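Local coordinates for protein gamma-glutamyl-gamma-aminobutyraldehyde dehydrogenase (Burkholderia cenocepacia, PDB 4LIH) that probably oxidises aldehydes such as gamma-glutamyl-gamma-aminobutyraldehyde to carboxylic acids with NAD(P)+, at residues A[280-285]-A[436-441]; A[314-319]-A[413-418]. All blocks are in the same frame, centred on the assembly; numbering follows the deposited sequence.

Interaction 1: A[280-285]-A[436-441]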
loop_
_atom_site.group_PDB
_atom_site.type_symbol
_atom_site.label_atom_id
_atom_site.label_comp_id
_atom_site.label_asym_id
_atom_site.label_seq_id
_atom_site.Cartn_x
_atom_site.Cartn_y
_atom_site.Cartn_z
ATOM N N PRO A 280 -25.699 14.114 11.889
ATOM C CA PRO A 280 -27.032 13.966 11.271
ATOM C C PRO A 280 -27.265 12.559 10.715
ATOM O O PRO A 280 -26.341 11.931 10.191
ATOM C CB PRO A 280 -26.970 14.979 10.147
ATOM C CG PRO A 280 -25.540 14.810 9.678
ATOM C CD PRO A 280 -24.775 14.817 10.980
ATOM N N ASN A 281 -28.492 12.072 10.892
ATOM C CA ASN A 281 -28.953 10.750 10.494
ATOM C C ASN A 281 -30.142 10.959 9.559
ATOM O O ASN A 281 -31.216 11.312 10.014
ATOM C CB ASN A 281 -29.356 9.992 11.752
ATOM C CG ASN A 281 -29.723 8.531 11.513
ATOM O OD1 ASN A 281 -29.488 7.908 10.450
ATOM N ND2 ASN A 281 -30.358 7.983 12.520
ATOM N N ILE A 282 -29.906 10.767 8.247
ATOM C CA ILE A 282 -30.856 11.147 7.193
ATOM C C ILE A 282 -31.695 9.973 6.689
ATOM O O ILE A 282 -31.152 9.012 6.182
ATOM C CB ILE A 282 -30.122 11.726 5.989
ATOM C CG1 ILE A 282 -29.202 12.871 6.464
ATOM C CG2 ILE A 282 -31.177 12.134 4.948
ATOM C CD1 ILE A 282 -28.346 13.506 5.388
ATOM N N VAL A 283 -33.011 10.045 6.835
ATOM C CA VAL A 283 -33.882 8.927 6.439
ATOM C C VAL A 283 -34.752 9.371 5.301
ATOM O O VAL A 283 -35.576 10.248 5.468
ATOM C CB VAL A 283 -34.744 8.422 7.578
ATOM C CG1 VAL A 283 -35.491 7.174 7.173
ATOM C CG2 VAL A 283 -33.916 8.127 8.781
ATOM N N LEU A 284 -34.536 8.729 4.149
ATOM C CA LEU A 284 -35.241 8.998 2.930
ATOM C C LEU A 284 -36.429 8.047 2.699
ATOM O O LEU A 284 -36.468 6.951 3.232
ATOM C CB LEU A 284 -34.287 8.924 1.754
ATOM C CG LEU A 284 -33.191 9.989 1.775
ATOM C CD1 LEU A 284 -32.053 9.627 0.856
ATOM C CD2 LEU A 284 -33.804 11.305 1.368
ATOM N N PRO A 285 -37.391 8.466 1.859
ATOM C CA PRO A 285 -38.616 7.660 1.597
ATOM C C PRO A 285 -38.357 6.218 1.106
ATOM O O PRO A 285 -39.107 5.286 1.458
ATOM C CB PRO A 285 -39.317 8.465 0.515
ATOM C CG PRO A 285 -38.868 9.874 0.744
ATOM C CD PRO A 285 -37.415 9.739 1.125
ATOM N N ALA A 436 -21.959 10.933 10.165
ATOM C CA ALA A 436 -23.225 11.157 9.504
ATOM C C ALA A 436 -23.781 9.827 9.007
ATOM O O ALA A 436 -23.074 8.813 8.900
ATOM C CB ALA A 436 -23.004 12.125 8.347
ATOM N N ALA A 437 -25.060 9.819 8.675
ATOM C CA ALA A 437 -25.649 8.628 8.026
ATOM C C ALA A 437 -26.742 8.954 7.037
ATOM O O ALA A 437 -27.336 10.035 7.121
ATOM C CB ALA A 437 -26.186 7.711 9.091
ATOM N N VAL A 438 -26.960 8.049 6.059
ATOM C CA VAL A 438 -28.055 8.170 5.116
ATOM C C VAL A 438 -28.708 6.801 4.911
ATOM O O VAL A 438 -28.019 5.774 4.897
ATOM C CB VAL A 438 -27.651 8.811 3.754
ATOM C CG1 VAL A 438 -26.520 8.039 3.063
ATOM C CG2 VAL A 438 -28.890 9.007 2.909
ATOM N N TRP A 439 -30.043 6.809 4.855
ATOM C CA TRP A 439 -30.817 5.575 4.631
ATOM C C TRP A 439 -31.570 5.661 3.327
ATOM O O TRP A 439 -32.489 6.487 3.189
ATOM C CB TRP A 439 -31.815 5.300 5.760
ATOM C CG TRP A 439 -31.172 5.123 7.119
ATOM C CD1 TRP A 439 -30.553 6.092 7.848
ATOM C CD2 TRP A 439 -31.022 3.899 7.871
ATOM N NE1 TRP A 439 -30.091 5.579 9.002
ATOM C CE2 TRP A 439 -30.318 4.226 9.039
ATOM C CE3 TRP A 439 -31.429 2.572 7.670
ATOM C CZ2 TRP A 439 -30.049 3.285 10.047
ATOM C CZ3 TRP A 439 -31.128 1.620 8.640
ATOM C CH2 TRP A 439 -30.425 1.982 9.815
ATOM N N THR A 440 -31.225 4.768 2.394
ATOM C CA THR A 440 -31.793 4.743 1.059
ATOM C C THR A 440 -31.501 3.397 0.406
ATOM O O THR A 440 -30.443 2.795 0.627
ATOM C CB THR A 440 -31.254 5.878 0.158
ATOM O OG1 THR A 440 -31.898 5.827 -1.119
ATOM C CG2 THR A 440 -29.712 5.796 -0.042
ATOM N N SER A 441 -32.455 2.937 -0.416
ATOM C CA SER A 441 -32.281 1.721 -1.182
ATOM C C SER A 441 -31.594 1.961 -2.530
ATOM O O SER A 441 -31.236 1.004 -3.211
ATOM C CB SER A 441 -33.651 1.021 -1.386
ATOM O OG SER A 441 -34.526 1.890 -2.085
#
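Asn281 pairs with Ala437, Ile282 with Val438 and Val283 with Trp439 as two parallel strands of the alpha/beta sheet in the catalytic domain of the aldehyde dehydrogenase fold. The strand axes are 4.6 Å apart and only 6° from parallel.

Four backbone hydrogen bonds alternate in direction: Ala437 N to Pro280 O, Ile282 N to Ala437 O (2.9 Å), Trp439 N to Ile282 O (2.8 Å), and the longer Leu284 N to Trp439 O (3.2 Å), which carries the pairing one residue past the end of strand 280-283.

Apolar contacts occupy both faces. On the face of Ile282 and Val438, packed by helix 443-452, Leu284 CD1 lies 3.8 Å from Val438 CG2 and also touches Thr440 CB. On the other face, where helix 290-302 covers the indole, Val283 CG2 approaches Trp439 CD1 at 4.0 Å.

The polar side-chain contact is also on this second face. The Asn281 amide stands off the sheet with OD1 only slightly forward of its CA, and the indole of Trp439, its CG beside the backbone N (chi1 -61°), reaches back to it. The buried indole N-H is thereby satisfied: Trp439 NE1 donates to a lone pair of Asn281 OD1 at 2.8 Å, within 12° of the ring plane.

Interaction 2: A[314-319]-A[413-418]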
loop_
_atom_site.group_PDB
_atom_site.type_symbol
_atom_site.label_atom_id
_atom_site.label_comp_id
_atom_site.label_asym_id
_atom_site.label_seq_id
_atom_site.Cartn_x
_atom_site.Cartn_y
_atom_site.Cartn_z
ATOM N N ARG A 314 -29.273 14.576 15.415
ATOM C CA ARG A 314 -30.192 15.249 14.501
ATOM C C ARG A 314 -30.692 14.147 13.577
ATOM O O ARG A 314 -29.890 13.568 12.823
ATOM C CB ARG A 314 -29.529 16.376 13.673
ATOM C CG ARG A 314 -28.991 17.487 14.491
ATOM C CD ARG A 314 -28.385 18.629 13.699
ATOM N NE ARG A 314 -27.171 18.271 13.019
ATOM C CZ ARG A 314 -26.778 18.704 11.806
ATOM N NH1 ARG A 314 -27.505 19.524 11.070
ATOM N NH2 ARG A 314 -25.616 18.298 11.321
ATOM N N LEU A 315 -31.973 13.798 13.719
ATOM C CA LEU A 315 -32.654 12.891 12.788
ATOM C C LEU A 315 -33.394 13.711 11.759
ATOM O O LEU A 315 -34.371 14.393 12.062
ATOM C CB LEU A 315 -33.630 11.978 13.520
ATOM C CG LEU A 315 -34.324 11.007 12.568
ATOM C CD1 LEU A 315 -33.448 9.795 12.344
ATOM C CD2 LEU A 315 -35.718 10.622 13.040
ATOM N N LEU A 316 -32.889 13.658 10.536
ATOM C CA LEU A 316 -33.459 14.356 9.415
ATOM C C LEU A 316 -34.328 13.342 8.676
ATOM O O LEU A 316 -33.816 12.314 8.196
ATOM C CB LEU A 316 -32.364 14.837 8.484
ATOM C CG LEU A 316 -31.663 16.154 8.783
ATOM C CD1 LEU A 316 -31.134 16.232 10.188
ATOM C CD2 LEU A 316 -30.524 16.442 7.798
ATOM N N VAL A 317 -35.616 13.633 8.568
ATOM C CA VAL A 317 -36.573 12.694 7.991
ATOM C C VAL A 317 -37.426 13.362 6.923
ATOM O O VAL A 317 -37.896 14.466 7.099
ATOM C CB VAL A 317 -37.464 12.087 9.086
ATOM C CG1 VAL A 317 -38.228 13.150 9.835
ATOM C CG2 VAL A 317 -38.400 11.041 8.508
ATOM N N HIS A 318 -37.631 12.685 5.813
ATOM C CA HIS A 318 -38.384 13.261 4.712
ATOM C C HIS A 318 -39.861 13.385 5.099
ATOM O O HIS A 318 -40.430 12.495 5.700
ATOM C CB HIS A 318 -38.231 12.394 3.455
ATOM C CG HIS A 318 -38.729 13.044 2.209
ATOM N ND1 HIS A 318 -40.075 13.143 1.902
ATOM C CD2 HIS A 318 -38.067 13.567 1.153
ATOM C CE1 HIS A 318 -40.214 13.753 0.738
ATOM N NE2 HIS A 318 -39.011 14.021 0.261
ATOM N N ARG A 319 -40.480 14.495 4.734
ATOM C CA ARG A 319 -41.897 14.756 5.079
ATOM C C ARG A 319 -42.848 13.601 4.785
ATOM O O ARG A 319 -43.775 13.342 5.565
ATOM C CB ARG A 319 -42.389 16.020 4.358
ATOM C CG ARG A 319 -43.686 16.584 4.942
ATOM C CD ARG A 319 -44.104 17.881 4.264
ATOM N NE ARG A 319 -43.050 18.894 4.293
ATOM C CZ ARG A 319 -42.745 19.652 5.341
ATOM N NH1 ARG A 319 -43.399 19.548 6.482
ATOM N NH2 ARG A 319 -41.778 20.546 5.241
ATOM N N SER A 413 -33.157 15.605 18.235
ATOM C CA SER A 413 -33.771 16.666 17.438
ATOM C C SER A 413 -34.211 16.067 16.104
ATOM O O SER A 413 -33.374 15.646 15.289
ATOM C CB SER A 413 -32.780 17.822 17.198
ATOM O OG SER A 413 -32.550 18.559 18.380
ATOM N N VAL A 414 -35.527 16.003 15.898
ATOM C CA VAL A 414 -36.121 15.535 14.670
ATOM C C VAL A 414 -36.411 16.729 13.744
ATOM O O VAL A 414 -37.146 17.662 14.105
ATOM C CB VAL A 414 -37.434 14.754 14.913
ATOM C CG1 VAL A 414 -38.033 14.311 13.596
ATOM C CG2 VAL A 414 -37.184 13.535 15.778
ATOM N N ILE A 415 -35.852 16.665 12.533
ATOM C CA ILE A 415 -35.886 17.786 11.568
ATOM C C ILE A 415 -36.462 17.258 10.279
ATOM O O ILE A 415 -36.002 16.244 9.787
ATOM C CB ILE A 415 -34.460 18.355 11.301
ATOM C CG1 ILE A 415 -33.888 18.904 12.609
ATOM C CG2 ILE A 415 -34.489 19.386 10.150
ATOM C CD1 ILE A 415 -32.395 19.180 12.640
ATOM N N VAL A 416 -37.479 17.932 9.744
ATOM C CA VAL A 416 -38.130 17.500 8.514
ATOM C C VAL A 416 -37.520 18.174 7.294
ATOM O O VAL A 416 -37.087 19.313 7.385
ATOM C CB VAL A 416 -39.645 17.808 8.551
ATOM C CG1 VAL A 416 -39.904 19.317 8.450
ATOM C CG2 VAL A 416 -40.324 17.089 7.405
ATOM N N PHE A 417 -37.481 17.478 6.162
ATOM C CA PHE A 417 -37.033 18.088 4.940
ATOM C C PHE A 417 -37.850 17.590 3.773
ATOM O O PHE A 417 -38.557 16.569 3.873
ATOM C CB PHE A 417 -35.561 17.789 4.689
ATOM C CG PHE A 417 -35.269 16.340 4.399
ATOM C CD1 PHE A 417 -35.218 15.868 3.090
ATOM C CD2 PHE A 417 -34.965 15.454 5.442
ATOM C CE1 PHE A 417 -34.905 14.551 2.830
ATOM C CE2 PHE A 417 -34.648 14.126 5.182
ATOM C CZ PHE A 417 -34.628 13.671 3.890
ATOM N N ASP A 418 -37.761 18.331 2.680
ATOM C CA ASP A 418 -38.591 18.073 1.491
ATOM C C ASP A 418 -37.824 17.455 0.345
ATOM O O ASP A 418 -38.398 16.820 -0.529
ATOM C CB ASP A 418 -39.271 19.361 1.022
ATOM C CG ASP A 418 -40.396 19.754 1.921
ATOM O OD1 ASP A 418 -41.451 19.067 1.956
ATOM O OD2 ASP A 418 -40.230 20.731 2.639
#
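Strands 314-318 and 413-417 run parallel in strict register from Arg314 beside Ser413 to His318 beside Phe417. Their axes approach to 4.6 Å and diverge by 31°, a marked twist. Within the two segments the first backbone bond is Leu315 N to Ser413 O (2.8 Å), and Arg319 N to Phe417 O (3.0 Å) extends the ladder to the start of the next helix.

Side chains alternate between two faces. Leu315, Val317, Val414 and Val416 lie on one, where helix 319-333 packs on Leu315, Val317 and Val416; Val317 CG1 is 3.9 Å from Val414 CG1. On the other, Leu316 and Ile415 lie side by side, their CD1 atoms 4.0 Å apart. Phe417 holds its CG between the backbone N and the carbonyl carbon (chi1 67°), and its ring reaches the opposing strand: an edge meets Leu316 C, while one face receives His318 CB. The imidazole turns its edge toward the phenyl face in an offset edge-to-face pair, centroids 5.4 Å apart and planes at 80°. His318 is the N-cap of the following helix, ND1 being bonded to Asp320 N.

Val416 CG2 lies over the Arg319 guanidinium face. Arg319 grips Asp418 side-on: Arg319 NE meets Asp418 OD1 at 2.8 Å and Arg319 NH2 meets Asp418 OD2 at 3.0 Å. These nearly straight syn bonds, in the guanidinium plane but tilted from the carboxylate plane, would restrict both groups' rotation, although solvent at this exposed sheet end probably screens much of the charge attraction.

In the fold
Interactions 1 and 2, centres about 10 Å apart, belong to one sheet, in which strands 435-439, 280-283, 314-318 and 411-417 are consecutive. The two inner strands join them: Asn281 N to Arg314 O and Val283 N to Leu316 O, both 2.8 Å, are probable hydrogen bonds. Side chains also meet across the boundary, with Leu284 CD2 3.6 Å from Phe417 CZ and Pro285 CG 3.5 Å from His318 CG. Both strands of interaction 2 come between the two of interaction 1 in the sequence. Both contacts lie away from the predicted active-site residue Glu274, which ends strand 270-274 of the other large sheet, shortly before strand 280-283 begins.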